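Local coordinates for protein endolysin B (Mycobacterium phage D29, PDB 3HC7) that degrades the junction between mycolic acid and peptidoglycan in the mycobacterial host wall, acting as an esterase that helps release new phage at lysis, at residues V88-K93 / L144-E149; S2-F7 / D32-Q37. All blocks are in the same frame, centred on the assembly; numbering follows the deposited sequence.

How the contacts relate
Contacts 1 and 2 show two kinds of contact in one alpha/beta-hydrolase fold, a helix-loop contact and a strand pair. Contact 2 comes first along the chain and pairs strand 5-9 with strand 35-38, an outermost strand of the parallel sheet. Contact 1 follows: it joins helix 83-96, which starts just after the nucleophile Ser82, to the loop between strands 140-141 and 157-161. Their centres are 23 Å apart, and their nearest atoms, about 5 Å apart, do not touch. Helix 50-70 is common ground, since side chains of both contacts pack on it. One contact thus builds the sheet edge, and the other ties a loop to the helix that follows Ser82.

Contact 1 (V88-K93 / L144-E149); sequences VGQVLK and LEDRLE
Lys93 CB meets the CD2 methyl of Leu148 where helix 83-96, the helix that follows the nucleophile Ser82 in this alpha/beta-hydrolase fold, meets an irregular loop of residues 144-149. The packed side of the contact is apolar and centres on Leu148. Its CD2 methyl rests against Lys93 CB at 3.9 Å and reaches the helix backbone at Gly89, whose carbonyl O lies 3.8 Å from the same CD2. Gly89 has no side chain, and the leucine tip approaches the helix beside it. Leu92 adds a looser touch, its CD2 standing 4.4 Å from Leu148 CD2. Leu148 also packs on Phe115 of strand 110-116, and Leu92 of the helix on Leu110, so loop and helix meet the same strand.

The outer side is polar and more open. Here Glu149 is exposed and poorly ordered, and its OE1, 4.2 Å from Lys93 NZ, is near without forming a salt bridge. Gln90 bends at its second torsion toward the loop, and its NE2 gives a hydrogen bond to Asp146 OD2, though the place of that oxygen is doubtful and the bond should be read with caution. Arg147 turns from the helix and hydrogen-bonds through NH2 to Gly142 O.

Lys93 spans the two sides. With CG trans to the backbone N (chi1 -175°) and every later torsion extended, its methylene chain runs straight out to the loop, where the ammonium gains two partners. NZ donates to Arg147 O over 2.8 Å, coming in tilted from the carbonyl plane. The same NZ forms a salt bridge with Asp146 OD1, also 2.8 Å long, reaching the oxygen on its anti side and 33° out of the carboxylate plane.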
# COMPACT_ATOMS: atom_id res chain seq x y z
N VAL A 88 -3.48 0.00 3.96
CA VAL A 88 -3.37 -1.03 5.01
C VAL A 88 -2.22 -0.70 5.96
O VAL A 88 -2.34 -0.89 7.18
CB VAL A 88 -3.16 -2.44 4.41
CG1 VAL A 88 -2.87 -3.46 5.52
CG2 VAL A 88 -4.38 -2.88 3.60
N GLY A 89 -1.12 -0.21 5.41
CA GLY A 89 0.05 0.14 6.20
C GLY A 89 -0.22 1.29 7.17
O GLY A 89 0.24 1.27 8.31
N GLN A 90 -0.97 2.29 6.72
CA GLN A 90 -1.31 3.42 7.58
C GLN A 90 -2.19 2.98 8.72
O GLN A 90 -1.99 3.40 9.86
CB GLN A 90 -2.00 4.52 6.78
CG GLN A 90 -1.04 5.31 5.93
CD GLN A 90 -0.18 6.24 6.75
OE1 GLN A 90 -0.69 7.02 7.55
NE2 GLN A 90 1.13 6.18 6.55
N VAL A 91 -3.18 2.14 8.41
CA VAL A 91 -4.10 1.65 9.41
C VAL A 91 -3.34 0.84 10.45
O VAL A 91 -3.52 1.04 11.64
CB VAL A 91 -5.26 0.83 8.79
CG1 VAL A 91 -5.98 0.03 9.85
CG2 VAL A 91 -6.23 1.76 8.09
N LEU A 92 -2.47 -0.06 9.99
CA LEU A 92 -1.67 -0.88 10.90
C LEU A 92 -0.78 -0.01 11.78
O LEU A 92 -0.88 -0.06 13.01
CB LEU A 92 -0.81 -1.86 10.11
CG LEU A 92 0.14 -2.80 10.88
CD1 LEU A 92 -0.57 -3.54 12.02
CD2 LEU A 92 0.76 -3.80 9.93
N LYS A 93 0.10 0.76 11.16
CA LYS A 93 1.10 1.53 11.91
C LYS A 93 0.49 2.55 12.87
O LYS A 93 0.95 2.69 14.01
CB LYS A 93 2.07 2.24 10.97
CG LYS A 93 3.20 2.95 11.71
CD LYS A 93 4.20 3.60 10.76
CE LYS A 93 5.19 4.47 11.53
NZ LYS A 93 6.30 4.96 10.66
N LEU A 144 8.39 5.82 0.98
CA LEU A 144 7.78 6.76 1.94
C LEU A 144 8.54 6.85 3.26
O LEU A 144 8.98 5.84 3.78
CB LEU A 144 6.33 6.39 2.22
CG LEU A 144 5.33 6.55 1.08
CD1 LEU A 144 3.99 5.97 1.48
CD2 LEU A 144 5.17 8.02 0.69
N GLU A 145 8.68 8.05 3.80
CA GLU A 145 9.42 8.27 5.05
C GLU A 145 8.67 7.73 6.27
O GLU A 145 9.27 7.36 7.27
CB GLU A 145 9.73 9.76 5.25
CG GLU A 145 10.61 10.38 4.18
CD GLU A 145 10.38 11.88 4.03
OE1 GLU A 145 9.22 12.29 3.82
OE2 GLU A 145 11.36 12.65 4.12
N ASP A 146 7.35 7.72 6.18
CA ASP A 146 6.49 7.11 7.19
C ASP A 146 6.27 5.65 6.80
O ASP A 146 5.27 5.32 6.17
CB ASP A 146 5.16 7.86 7.24
CG ASP A 146 4.24 7.36 8.34
OD1 ASP A 146 4.74 6.99 9.42
OD2 ASP A 146 3.01 7.39 8.14
N ARG A 147 7.21 4.79 7.14
CA ARG A 147 7.15 3.40 6.71
C ARG A 147 7.05 2.46 7.91
O ARG A 147 7.23 2.88 9.06
CB ARG A 147 8.37 3.04 5.84
CG ARG A 147 9.70 3.10 6.59
CD ARG A 147 10.87 2.62 5.73
NE ARG A 147 11.07 3.46 4.54
CZ ARG A 147 11.78 4.59 4.54
NH1 ARG A 147 12.36 5.00 5.66
NH2 ARG A 147 11.91 5.31 3.42
N LEU A 148 6.75 1.20 7.63
CA LEU A 148 6.57 0.22 8.69
C LEU A 148 7.90 -0.09 9.36
O LEU A 148 8.96 0.00 8.73
CB LEU A 148 5.91 -1.04 8.14
CG LEU A 148 4.51 -0.79 7.58
CD1 LEU A 148 4.05 -1.91 6.68
CD2 LEU A 148 3.51 -0.55 8.71
N GLU A 149 7.85 -0.42 10.65
CA GLU A 149 9.06 -0.77 11.39
C GLU A 149 8.79 -1.87 12.42
O GLU A 149 7.67 -2.00 12.91
CB GLU A 149 9.66 0.47 12.05
CG GLU A 149 8.64 1.42 12.66
CD GLU A 149 9.28 2.61 13.36
OE1 GLU A 149 8.54 3.48 13.87
OE2 GLU A 149 10.53 2.67 13.40

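Contact 2 (S2-F7 / D32-Q37); sequences SKPWLF and DIYRWQ
Strands 5-7 and 35-37 run parallel at a closest axis approach of 4.6 Å, with Trp5, Leu6 and Phe7 in register with Arg35, Trp36 and Gln37. The backbone ladder starts one residue ahead of strand 5-7, where Arg35 N donates to Pro4 O over 2.7 Å. Leu6 then bonds through both its ends: its N gives to Arg35 O, and its O takes Gln37 N at 2.9 Å.

Arg35 dominates the face that it shares with Trp5, Phe7 and Gln37. Its CB sits over one face of the Trp5 indole, 3.6 Å from the centroid of the six-membered ring, in a CH-pi contact. The chain then bends at chi2 and chi3 and carries the guanidinium across the indole, so that Trp5 NE1 stands over the centre of one guanidinium face; the distance from that nitrogen to Arg35 CZ is 3.3 Å, yet the two planes are inclined by 40° and do not stack flat. Two acceptors grip NH1, Lys3 O at 2.9 Å, met on a lone pair in the carbonyl plane, and the carboxylate of Asp71. Lys3 lays its extended chain across Arg35 CG and CD, Lys3 CB lying 3.3 Å from Arg35 CD. Farther along, Gln37 CB packs obliquely against the rings of both Trp5 and Phe7.

The other face carries Leu6 and Trp36; Leu6 O meets the indole edge at Trp36 CD1, 3.5 Å away. Close by, Tyr34 CB touches Leu6 CB, and its ring lies against Pro4 CB while its OH bonds to Leu251 O.

Together the pair forms the two strands of a beta-alpha-beta unit whose helix 22-27 packs on Leu6 and Trp36. Helix 50-70 covers Trp5, Phe7 and Gln37, and strand 76-81 flanks strand 5-9, hydrogen-bonding to Trp5 and Phe7.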
# COMPACT_ATOMS: atom_id res chain seq x y z
N SER A 2 -14.59 -17.94 15.31
CA SER A 2 -15.53 -18.03 14.20
C SER A 2 -14.86 -17.72 12.86
O SER A 2 -13.64 -17.64 12.78
CB SER A 2 -16.72 -17.09 14.44
OG SER A 2 -16.29 -15.85 14.97
N LYS A 3 -15.67 -17.56 11.82
CA LYS A 3 -15.15 -17.28 10.49
C LYS A 3 -14.44 -15.92 10.47
O LYS A 3 -15.06 -14.89 10.73
CB LYS A 3 -16.30 -17.30 9.48
CG LYS A 3 -15.91 -17.58 8.04
CD LYS A 3 -17.15 -17.86 7.19
CE LYS A 3 -16.82 -17.85 5.70
NZ LYS A 3 -18.05 -17.85 4.86
N PRO A 4 -13.12 -15.92 10.18
CA PRO A 4 -12.31 -14.69 10.22
C PRO A 4 -12.65 -13.74 9.07
O PRO A 4 -13.13 -14.16 8.03
CB PRO A 4 -10.87 -15.20 10.05
CG PRO A 4 -10.94 -16.70 10.06
CD PRO A 4 -12.35 -17.09 9.75
N TRP A 5 -12.39 -12.45 9.28
CA TRP A 5 -12.64 -11.45 8.26
C TRP A 5 -11.39 -11.14 7.45
O TRP A 5 -10.28 -11.12 7.99
CB TRP A 5 -13.17 -10.16 8.88
CG TRP A 5 -14.62 -10.25 9.16
CD1 TRP A 5 -15.22 -10.57 10.35
CD2 TRP A 5 -15.68 -10.05 8.22
NE1 TRP A 5 -16.58 -10.56 10.21
CE2 TRP A 5 -16.89 -10.25 8.91
CE3 TRP A 5 -15.72 -9.71 6.86
CZ2 TRP A 5 -18.13 -10.13 8.28
CZ3 TRP A 5 -16.94 -9.59 6.24
CH2 TRP A 5 -18.14 -9.80 6.95
N LEU A 6 -11.58 -10.89 6.16
CA LEU A 6 -10.52 -10.45 5.28
C LEU A 6 -10.88 -9.09 4.67
O LEU A 6 -11.90 -8.95 3.99
CB LEU A 6 -10.26 -11.48 4.17
CG LEU A 6 -9.25 -11.08 3.10
CD1 LEU A 6 -7.89 -10.80 3.72
CD2 LEU A 6 -9.14 -12.15 2.01
N PHE A 7 -10.04 -8.09 4.94
CA PHE A 7 -10.23 -6.75 4.40
C PHE A 7 -9.22 -6.51 3.29
O PHE A 7 -8.03 -6.78 3.46
CB PHE A 7 -10.08 -5.70 5.50
CG PHE A 7 -11.05 -5.87 6.64
CD1 PHE A 7 -12.32 -5.32 6.57
CD2 PHE A 7 -10.69 -6.59 7.77
CE1 PHE A 7 -13.22 -5.47 7.61
CE2 PHE A 7 -11.59 -6.75 8.82
CZ PHE A 7 -12.85 -6.19 8.74
N ASP A 32 -13.74 -19.68 1.36
CA ASP A 32 -14.21 -20.86 2.09
C ASP A 32 -13.68 -20.87 3.52
O ASP A 32 -14.12 -21.67 4.34
CB ASP A 32 -13.81 -22.15 1.36
CG ASP A 32 -12.31 -22.27 1.15
OD1 ASP A 32 -11.67 -21.30 0.69
OD2 ASP A 32 -11.77 -23.36 1.45
N ILE A 33 -12.74 -19.98 3.81
CA ILE A 33 -12.17 -19.93 5.15
C ILE A 33 -12.23 -18.53 5.75
O ILE A 33 -12.13 -18.37 6.97
CB ILE A 33 -10.72 -20.48 5.16
CG1 ILE A 33 -9.73 -19.42 5.64
CG2 ILE A 33 -10.35 -21.05 3.80
CD1 ILE A 33 -8.43 -20.00 6.15
N TYR A 34 -12.39 -17.51 4.91
CA TYR A 34 -12.52 -16.13 5.36
C TYR A 34 -13.82 -15.52 4.87
O TYR A 34 -14.29 -15.85 3.78
CB TYR A 34 -11.38 -15.27 4.82
CG TYR A 34 -10.01 -15.51 5.40
CD1 TYR A 34 -9.15 -16.45 4.85
CD2 TYR A 34 -9.55 -14.77 6.49
CE1 TYR A 34 -7.89 -16.67 5.37
CE2 TYR A 34 -8.29 -14.97 7.01
CZ TYR A 34 -7.47 -15.92 6.45
OH TYR A 34 -6.21 -16.13 6.97
N ARG A 35 -14.39 -14.63 5.66
CA ARG A 35 -15.44 -13.72 5.19
C ARG A 35 -14.76 -12.50 4.57
O ARG A 35 -13.73 -12.05 5.08
CB ARG A 35 -16.34 -13.29 6.34
CG ARG A 35 -17.15 -14.43 6.94
CD ARG A 35 -17.18 -14.34 8.44
NE ARG A 35 -18.29 -13.53 8.94
CZ ARG A 35 -18.52 -13.29 10.23
NH1 ARG A 35 -17.70 -13.79 11.15
NH2 ARG A 35 -19.55 -12.55 10.59
N TRP A 36 -15.33 -11.97 3.50
CA TRP A 36 -14.65 -10.94 2.71
C TRP A 36 -15.35 -9.59 2.70
O TRP A 36 -16.52 -9.48 2.32
CB TRP A 36 -14.45 -11.45 1.28
CG TRP A 36 -13.78 -10.47 0.38
CD1 TRP A 36 -12.85 -9.53 0.72
CD2 TRP A 36 -13.96 -10.35 -1.04
NE1 TRP A 36 -12.46 -8.82 -0.39
CE2 TRP A 36 -13.12 -9.31 -1.48
CE3 TRP A 36 -14.76 -11.03 -1.97
CZ2 TRP A 36 -13.06 -8.93 -2.83
CZ3 TRP A 36 -14.70 -10.64 -3.29
CH2 TRP A 36 -13.85 -9.61 -3.71
N GLN A 37 -14.62 -8.55 3.10
CA GLN A 37 -15.10 -7.17 3.05
C GLN A 37 -14.18 -6.28 2.23
O GLN A 37 -13.23 -5.70 2.76
CB GLN A 37 -15.23 -6.60 4.46
CG GLN A 37 -15.73 -5.16 4.47
CD GLN A 37 -17.07 -5.03 3.77
OE1 GLN A 37 -18.07 -5.60 4.22
NE2 GLN A 37 -17.10 -4.29 2.67